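PDB 5LY9: variant surface glycoprotein MITAT 1.1, which forms the dense surface coat of the African trypanosome, whose serial replacement by antigenically distinct versions lets the parasite evade the host immune response. Local coordinates for residues E20-S25 with S148-K153; S197-P202 with N222-A227; G238-A241 with W246-A249; E113-K116 with K122-V125. One frame throughout, in Å; residues are numbered along the deposited sequence.

Contact 1. Residues E20-S25 with S148-K153; sequences ELSKVS and SMPETK
Ser22 and Pro150 meet by van der Waals contact. The pyrrolidine ring turns its CG and CD toward the serine: Pro150 CG lies 3.4 Å from Ser22 O, and Pro150 CD sits 3.8 Å from Ser22 CB. Met149 adds its sulfur, Met149 SD approaching Ser22 O at 3.9 Å. Its CG stands anti to the backbone N (chi1 176°), and with the bend at chi2 (69°) this brings SD near the serine. Further along, Ser25 CB and Thr152 OG1 pass more loosely at 4.4 Å.

Residues 20-25 form the break between helix 8-21 and helix 24-55 of the A-type VSG N-terminal domain, a type I turn from Leu21 to Val24 in which Val24 N bonds Leu21 O at 3.1 Å. The extended segment 148-153 runs past this break.

Ser22 OG bonds Thr19 O, three residues back, while the Glu20 carboxylate is gripped by Arg253 and by Thr158 and neighbouring backbone amides. On the dimer side, Pro150 O accepts a hydrogen bond from Arg96 of the second subunit, which also packs on Ser25, Met149 and Thr152.

Contact 2. Residues S197-P202 with N222-A227; sequences STNGYP and NTQVEA
Gln224 reaches across to Thr198 and Asn199, and its amide nitrogen makes the whole contact. From CB the chain leaves with CG anti to the carbonyl carbon (chi1 -63°) and then runs on extended through CG to CD. The extended chain carries the amide over to residues 197-202. At its tip, NE2 passes 3.9 Å from Thr198 CB and comes 3.4 Å from Asn199 ND2. The last pair consists of two donors and is not a hydrogen bond. The two side chains cross at about a right angle, yet their amide planes are only 17° apart.

What joins the segments is a water. It accepts from Gln224 NE2 at 3.1 Å and from the backbone Asn199 N at 2.8 Å, tying the end of the long side chain to the main chain of the other loop. Asn199 ND2 has its own acceptor in Glu2 OE1, close to the N-terminus, and Gln224 also packs against Glu2 and His196. Two residues on, Tyr201 turns to the dimer interface, where it packs on Tyr201 of the second subunit.

Gln224 is the centre of an inverse gamma turn within the connection between strands 218-220 and 228-229. The arrangement is a solvent-bridged meeting of two surface loops, one of them linking adjacent antiparallel strands, in the VSG N-terminal domain.

Contact 3. Residues G238-A241 with W246-A249; sequences GHKA and WHEA
Lys240 lies over the imidazole of His247, its CG methylene above the centre of one ring face in a CH-pi contact. The two side chains cross obliquely: beyond CG the lysine passes over one end of the ring, with Lys240 CD 3.8 Å from His247 CE1. The bend at chi3 (69°) then turns the rest of the chain, and Lys240 NZ stays 5.5 Å from His247 ND1, so the aliphatic part makes the contact. His239 approaches differently. Its CB comes to the ring edge, near the imidazole plane, with the two CB atoms of His239 and His247 4.0 Å apart, and its own ring leads off to bond Asn231 O through NE2.

Helix 239-242 and helix 244-254 are two short consecutive helices joined by a brief connection in the VSG N-terminal domain. His247 CG stands anti to the backbone N (chi1 -178°), which directs the ring at the preceding short helix; Trp250 meets that ring edge-to-face.

Trp246, the preceding residue, packs its indole against helices 8-21 and 62-114, and its NE1 bonds Leu214 O in a loop. Glu248 forms salt bridges with Arg93 and Arg96 of the same chain.

Contact 4. Residues E113-K116 with K122-V125; sequences ESLK and KCLV
Lys122 faces Leu115 through its backbone, with Lys122 N 3.9 Å from Leu115 O. Its CB points away from the helix end, and the long, extended side chain delivers NZ to Asp130 O.

Cys123 turns toward the helix end. Its SG lies 3.9 Å from Leu115 CB, an apolar contact, and is equally close to Leu115 O. The chi1 of -73° sets SG beside the backbone N, and there it is bonded to Cys190 SG in a disulfide. Leu115 is the first residue past the helix and the centre of an inverse gamma turn, a sharp bend closed by the weak bond from Lys116 N to Ser114 O at 3.0 Å. Tyr201 of the second subunit packs on Leu115 and Cys123.

Leu124 also points at the helix. One methyl, CD1, rests against the backbone and base of Glu113, 4.1 Å from both Glu113 N and Glu113 CB, while the glutamate carboxylate extends onward to a salt bridge with Arg135.

Val125 continues the segment, its O accepting from Trp11 NE1. The segment thus lies against the C-terminal end of helix 62-114, where Leu112 touches Cys123 and Leu124, and Leu140 of strand 139-140 touches Leu124.

In the fold
Contact 1 joins the break between helices 8-21 and 24-55 to residues 148-153; contact 4, at the end of helix 62-114, falls within the sequence span between those partners. Contacts 2 and 3 follow in turn. Contact 4 is close to contact 2, their centres about 17 Å apart, whereas contacts 1 and 2 are about 36 Å apart between centres. Contact 3 comes within about 5 Å of contact 1 at nearest atoms without touching it. Contacts 1, 2 and 4 border the second subunit, and contact 3 does not. In the elongated N-terminal domain, contacts 1 and 4 tie loops to the ends of long helices, contact 2 joins two loops and contact 3 two short helices.

Contact 1. Residues E20-S25 with S148-K153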
# COMPACT_ATOMS: atom_id res chain seq x y z
N GLU A 20 -12.05 -12.14 8.23
CA GLU A 20 -12.31 -10.77 7.80
C GLU A 20 -11.01 -10.06 7.42
O GLU A 20 -10.91 -9.44 6.34
CB GLU A 20 -13.06 -9.97 8.86
CG GLU A 20 -13.30 -8.50 8.46
CD GLU A 20 -14.46 -7.86 9.19
OE1 GLU A 20 -15.63 -8.40 9.07
OE2 GLU A 20 -14.16 -6.89 9.94
N LEU A 21 -10.01 -10.17 8.30
CA LEU A 21 -8.73 -9.51 8.11
C LEU A 21 -8.04 -9.95 6.84
O LEU A 21 -7.29 -9.20 6.24
CB LEU A 21 -7.84 -9.58 9.33
CG LEU A 21 -8.29 -8.99 10.67
CD1 LEU A 21 -7.21 -9.33 11.70
CD2 LEU A 21 -8.46 -7.49 10.52
N SER A 22 -8.29 -11.16 6.40
CA SER A 22 -7.66 -11.75 5.23
C SER A 22 -7.92 -10.93 3.97
O SER A 22 -7.08 -10.95 3.09
CB SER A 22 -8.14 -13.22 5.05
OG SER A 22 -9.42 -13.19 4.52
N LYS A 23 -9.00 -10.14 3.92
CA LYS A 23 -9.34 -9.36 2.73
C LYS A 23 -8.96 -7.91 2.79
O LYS A 23 -9.12 -7.21 1.80
CB LYS A 23 -10.83 -9.46 2.37
CG LYS A 23 -11.26 -10.83 1.89
CD LYS A 23 -12.65 -10.81 1.24
CE LYS A 23 -12.89 -12.11 0.48
NZ LYS A 23 -14.28 -11.98 -0.10
N VAL A 24 -8.44 -7.45 3.92
CA VAL A 24 -8.13 -6.03 4.05
C VAL A 24 -7.12 -5.56 3.01
O VAL A 24 -7.31 -4.50 2.43
CB VAL A 24 -7.71 -5.65 5.51
CG1 VAL A 24 -7.15 -4.23 5.58
CG2 VAL A 24 -8.90 -5.84 6.45
N SER A 25 -6.05 -6.30 2.75
CA SER A 25 -5.01 -5.93 1.78
C SER A 25 -5.60 -5.71 0.42
O SER A 25 -5.34 -4.69 -0.27
CB SER A 25 -3.86 -6.92 1.74
OG SER A 25 -3.30 -6.94 3.05
N SER A 148 -4.18 -18.72 6.88
CA SER A 148 -3.40 -18.41 5.70
C SER A 148 -3.80 -17.05 5.18
O SER A 148 -4.86 -16.55 5.55
CB SER A 148 -3.62 -19.45 4.56
OG SER A 148 -4.99 -19.53 4.23
N MET A 149 -3.00 -16.48 4.27
CA MET A 149 -3.27 -15.19 3.72
C MET A 149 -3.51 -15.37 2.23
O MET A 149 -2.69 -16.02 1.55
CB MET A 149 -2.07 -14.23 3.94
CG MET A 149 -2.19 -12.84 3.31
SD MET A 149 -3.42 -11.83 4.10
CE MET A 149 -2.50 -11.29 5.55
N PRO A 150 -4.62 -14.77 1.67
CA PRO A 150 -4.86 -15.04 0.26
C PRO A 150 -4.02 -14.14 -0.65
O PRO A 150 -3.40 -13.18 -0.18
CB PRO A 150 -6.34 -14.72 0.07
CG PRO A 150 -6.53 -13.65 1.08
CD PRO A 150 -5.77 -14.15 2.29
N GLU A 151 -4.02 -14.46 -1.92
CA GLU A 151 -3.43 -13.59 -2.93
C GLU A 151 -4.02 -12.19 -2.85
O GLU A 151 -5.22 -12.01 -2.60
CB GLU A 151 -3.68 -14.15 -4.33
CG GLU A 151 -3.13 -13.33 -5.48
CD GLU A 151 -3.60 -13.81 -6.87
OE1 GLU A 151 -4.51 -14.69 -6.95
OE2 GLU A 151 -3.04 -13.33 -7.89
N THR A 152 -3.17 -11.18 -3.05
CA THR A 152 -3.64 -9.81 -3.02
C THR A 152 -4.24 -9.51 -4.40
O THR A 152 -3.52 -9.52 -5.45
CB THR A 152 -2.47 -8.87 -2.81
OG1 THR A 152 -1.89 -9.14 -1.56
CG2 THR A 152 -2.91 -7.47 -2.81
N LYS A 153 -5.52 -9.24 -4.37
CA LYS A 153 -6.32 -8.86 -5.53
C LYS A 153 -7.50 -8.02 -5.06
O LYS A 153 -7.80 -7.93 -3.87
CB LYS A 153 -6.82 -10.17 -6.21
CG LYS A 153 -7.65 -11.03 -5.28
CD LYS A 153 -8.03 -12.41 -5.89
CE LYS A 153 -8.97 -13.16 -4.90
NZ LYS A 153 -9.32 -14.50 -5.40

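Contact 2. Residues S197-P202 with N222-A227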
# COMPACT_ATOMS: atom_id res chain seq x y z
N SER A 197 2.54 -24.35 38.15
CA SER A 197 3.29 -25.61 37.94
C SER A 197 2.58 -26.93 38.39
O SER A 197 2.96 -28.00 37.96
CB SER A 197 4.65 -25.55 38.66
OG SER A 197 4.43 -25.11 39.98
N THR A 198 1.59 -26.84 39.24
CA THR A 198 0.95 -28.09 39.75
C THR A 198 0.16 -28.75 38.63
O THR A 198 0.32 -29.96 38.41
CB THR A 198 0.04 -27.77 40.90
OG1 THR A 198 0.79 -27.13 41.92
CG2 THR A 198 -0.63 -29.07 41.45
N ASN A 199 -0.68 -27.97 37.92
CA ASN A 199 -1.50 -28.54 36.83
C ASN A 199 -1.21 -27.95 35.43
O ASN A 199 -1.63 -28.51 34.44
CB ASN A 199 -2.96 -28.27 37.07
CG ASN A 199 -3.43 -28.75 38.41
OD1 ASN A 199 -3.12 -29.87 38.80
ND2 ASN A 199 -4.20 -27.93 39.10
N GLY A 200 -0.50 -26.84 35.40
CA GLY A 200 -0.18 -26.20 34.12
C GLY A 200 1.09 -26.59 33.45
O GLY A 200 1.69 -27.66 33.73
N TYR A 201 1.52 -25.70 32.56
CA TYR A 201 2.65 -25.90 31.69
C TYR A 201 4.00 -26.13 32.41
O TYR A 201 4.64 -27.12 32.15
CB TYR A 201 2.74 -24.76 30.66
CG TYR A 201 4.07 -24.73 29.91
CD1 TYR A 201 4.25 -25.53 28.81
CD2 TYR A 201 5.17 -24.00 30.40
CE1 TYR A 201 5.49 -25.56 28.16
CE2 TYR A 201 6.40 -24.00 29.75
CZ TYR A 201 6.57 -24.81 28.67
OH TYR A 201 7.74 -24.80 27.99
N PRO A 202 4.44 -25.20 33.30
CA PRO A 202 5.82 -25.25 33.71
C PRO A 202 6.12 -26.34 34.75
O PRO A 202 5.26 -26.64 35.54
CB PRO A 202 6.04 -23.87 34.28
CG PRO A 202 4.76 -23.57 34.94
CD PRO A 202 3.73 -24.07 33.96
N ASN A 222 -0.23 -17.08 36.00
CA ASN A 222 0.76 -17.93 36.73
C ASN A 222 0.20 -18.35 38.09
O ASN A 222 0.98 -18.59 39.02
CB ASN A 222 2.14 -17.27 36.85
CG ASN A 222 2.12 -15.98 37.66
OD1 ASN A 222 1.10 -15.52 38.07
ND2 ASN A 222 3.30 -15.38 37.87
N THR A 223 -1.14 -18.42 38.20
CA THR A 223 -1.89 -18.82 39.40
C THR A 223 -2.93 -19.81 38.86
O THR A 223 -3.18 -19.89 37.65
CB THR A 223 -2.59 -17.65 40.06
OG1 THR A 223 -3.42 -16.95 39.10
CG2 THR A 223 -1.56 -16.66 40.72
N GLN A 224 -3.59 -20.53 39.75
CA GLN A 224 -4.55 -21.59 39.38
C GLN A 224 -5.90 -21.04 39.01
O GLN A 224 -6.91 -21.26 39.68
CB GLN A 224 -4.70 -22.61 40.52
CG GLN A 224 -3.40 -23.31 40.79
CD GLN A 224 -3.58 -24.44 41.82
OE1 GLN A 224 -3.96 -24.20 42.95
NE2 GLN A 224 -3.24 -25.65 41.43
N VAL A 225 -5.92 -20.33 37.89
CA VAL A 225 -7.16 -19.75 37.38
C VAL A 225 -7.21 -19.93 35.85
O VAL A 225 -6.33 -20.52 35.24
CB VAL A 225 -7.34 -18.26 37.75
CG1 VAL A 225 -7.44 -18.08 39.26
CG2 VAL A 225 -6.22 -17.37 37.18
N GLU A 226 -8.28 -19.43 35.28
CA GLU A 226 -8.48 -19.42 33.82
C GLU A 226 -7.73 -18.26 33.19
O GLU A 226 -7.42 -17.26 33.84
CB GLU A 226 -9.97 -19.31 33.54
CG GLU A 226 -10.69 -20.60 33.94
CD GLU A 226 -12.18 -20.42 34.21
OE1 GLU A 226 -12.79 -19.37 33.82
OE2 GLU A 226 -12.76 -21.41 34.76
N ALA A 227 -7.41 -18.43 31.93
CA ALA A 227 -6.88 -17.32 31.14
C ALA A 227 -7.85 -16.14 31.13
O ALA A 227 -9.06 -16.33 31.31
CB ALA A 227 -6.67 -17.77 29.72
O HOH W 1 -1.59 -25.50 38.77

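Contact 3. Residues G238-A241 with W246-A249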
# COMPACT_ATOMS: atom_id res chain seq x y z
N GLY A 238 -6.13 3.55 25.53
CA GLY A 238 -5.47 2.62 26.40
C GLY A 238 -4.97 1.32 25.79
O GLY A 238 -3.95 0.77 26.23
N HIS A 239 -5.64 0.86 24.73
CA HIS A 239 -5.16 -0.27 23.99
C HIS A 239 -3.83 -0.02 23.32
O HIS A 239 -3.12 -1.00 23.04
CB HIS A 239 -6.23 -0.73 22.95
CG HIS A 239 -7.46 -1.29 23.59
ND1 HIS A 239 -8.56 -0.54 23.88
CD2 HIS A 239 -7.77 -2.55 23.94
CE1 HIS A 239 -9.50 -1.28 24.42
NE2 HIS A 239 -9.04 -2.52 24.47
N LYS A 240 -3.46 1.22 23.07
CA LYS A 240 -2.10 1.45 22.52
C LYS A 240 -1.02 0.88 23.44
O LYS A 240 0.02 0.44 22.99
CB LYS A 240 -1.81 2.92 22.34
CG LYS A 240 -2.61 3.59 21.23
CD LYS A 240 -2.12 5.00 20.99
CE LYS A 240 -0.70 4.99 20.35
NZ LYS A 240 -0.38 6.19 19.46
N ALA A 241 -1.27 0.87 24.75
CA ALA A 241 -0.32 0.33 25.73
C ALA A 241 -0.51 -1.13 25.86
O ALA A 241 0.46 -1.84 25.85
CB ALA A 241 -0.51 0.97 27.10
N TRP A 246 -3.62 -4.56 18.11
CA TRP A 246 -5.08 -4.47 18.02
C TRP A 246 -5.53 -3.03 17.88
O TRP A 246 -6.36 -2.74 17.05
CB TRP A 246 -5.74 -5.09 19.24
CG TRP A 246 -5.42 -6.55 19.38
CD1 TRP A 246 -4.33 -7.12 19.94
CD2 TRP A 246 -6.28 -7.62 19.01
NE1 TRP A 246 -4.46 -8.48 19.95
CE2 TRP A 246 -5.65 -8.82 19.40
CE3 TRP A 246 -7.50 -7.70 18.38
CZ2 TRP A 246 -6.24 -10.09 19.14
CZ3 TRP A 246 -8.06 -8.94 18.13
CH2 TRP A 246 -7.45 -10.10 18.50
N HIS A 247 -4.94 -2.14 18.65
CA HIS A 247 -5.24 -0.73 18.48
C HIS A 247 -4.83 -0.27 17.08
O HIS A 247 -5.59 0.47 16.45
CB HIS A 247 -4.43 0.09 19.48
CG HIS A 247 -4.73 1.55 19.40
ND1 HIS A 247 -4.16 2.35 18.46
CD2 HIS A 247 -5.64 2.30 20.04
CE1 HIS A 247 -4.65 3.58 18.57
NE2 HIS A 247 -5.51 3.59 19.57
N GLU A 248 -3.66 -0.72 16.58
CA GLU A 248 -3.18 -0.28 15.32
C GLU A 248 -4.05 -0.72 14.14
O GLU A 248 -4.39 0.09 13.28
CB GLU A 248 -1.73 -0.72 15.11
CG GLU A 248 -1.21 -0.39 13.72
CD GLU A 248 -1.04 1.10 13.42
OE1 GLU A 248 -1.19 1.97 14.29
OE2 GLU A 248 -0.73 1.40 12.27
N ALA A 249 -4.49 -1.99 14.11
CA ALA A 249 -5.44 -2.41 13.05
C ALA A 249 -6.75 -1.64 13.12
O ALA A 249 -7.28 -1.28 12.09
CB ALA A 249 -5.71 -3.87 13.06

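Contact 4. Residues E113-K116 with K122-V125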
# COMPACT_ATOMS: atom_id res chain seq x y z
N GLU A 113 -4.30 -25.41 18.07
CA GLU A 113 -4.76 -26.56 17.30
C GLU A 113 -3.80 -27.73 17.35
O GLU A 113 -4.20 -28.92 17.36
CB GLU A 113 -5.06 -26.15 15.86
CG GLU A 113 -5.90 -27.16 15.13
CD GLU A 113 -6.28 -26.69 13.71
OE1 GLU A 113 -6.14 -25.45 13.41
OE2 GLU A 113 -6.71 -27.58 12.91
N SER A 114 -2.53 -27.41 17.35
CA SER A 114 -1.47 -28.41 17.23
C SER A 114 -1.17 -29.12 18.53
O SER A 114 -0.55 -30.17 18.50
CB SER A 114 -0.18 -27.77 16.73
OG SER A 114 -0.39 -27.17 15.44
N LEU A 115 -1.63 -28.60 19.64
CA LEU A 115 -1.35 -29.21 20.93
C LEU A 115 -2.46 -30.18 21.31
O LEU A 115 -3.13 -30.04 22.31
CB LEU A 115 -1.11 -28.15 22.01
CG LEU A 115 0.04 -27.20 21.82
CD1 LEU A 115 0.09 -26.11 22.92
CD2 LEU A 115 1.36 -28.00 21.74
N LYS A 116 -2.67 -31.14 20.44
CA LYS A 116 -3.71 -32.16 20.54
C LYS A 116 -2.96 -33.48 20.65
O LYS A 116 -2.12 -33.78 19.82
CB LYS A 116 -4.54 -32.16 19.28
CG LYS A 116 -5.81 -32.97 19.49
CD LYS A 116 -6.51 -33.25 18.20
CE LYS A 116 -7.03 -32.04 17.53
NZ LYS A 116 -8.02 -32.52 16.50
N LYS A 122 -6.03 -31.27 24.65
CA LYS A 122 -6.88 -30.70 23.62
C LYS A 122 -7.05 -29.25 23.94
O LYS A 122 -7.50 -28.92 25.02
CB LYS A 122 -8.24 -31.39 23.60
CG LYS A 122 -8.21 -32.87 23.38
CD LYS A 122 -9.56 -33.53 23.36
CE LYS A 122 -9.29 -34.97 22.93
NZ LYS A 122 -10.51 -35.78 23.16
N CYS A 123 -6.71 -28.35 22.99
CA CYS A 123 -6.72 -26.90 23.31
C CYS A 123 -7.83 -26.06 22.66
O CYS A 123 -8.29 -25.04 23.21
CB CYS A 123 -5.35 -26.28 23.03
SG CYS A 123 -4.04 -26.70 24.17
N LEU A 124 -8.24 -26.44 21.48
CA LEU A 124 -9.41 -25.82 20.87
C LEU A 124 -10.52 -26.82 20.96
O LEU A 124 -10.49 -27.82 20.27
CB LEU A 124 -9.17 -25.43 19.42
CG LEU A 124 -8.13 -24.34 19.20
CD1 LEU A 124 -8.10 -24.03 17.70
CD2 LEU A 124 -8.35 -23.06 20.00
N VAL A 125 -11.45 -26.55 21.85
CA VAL A 125 -12.52 -27.45 22.13
C VAL A 125 -13.87 -26.84 21.86
O VAL A 125 -13.99 -25.64 21.52
CB VAL A 125 -12.43 -27.98 23.61
CG1 VAL A 125 -11.17 -28.77 23.79
CG2 VAL A 125 -12.59 -26.86 24.66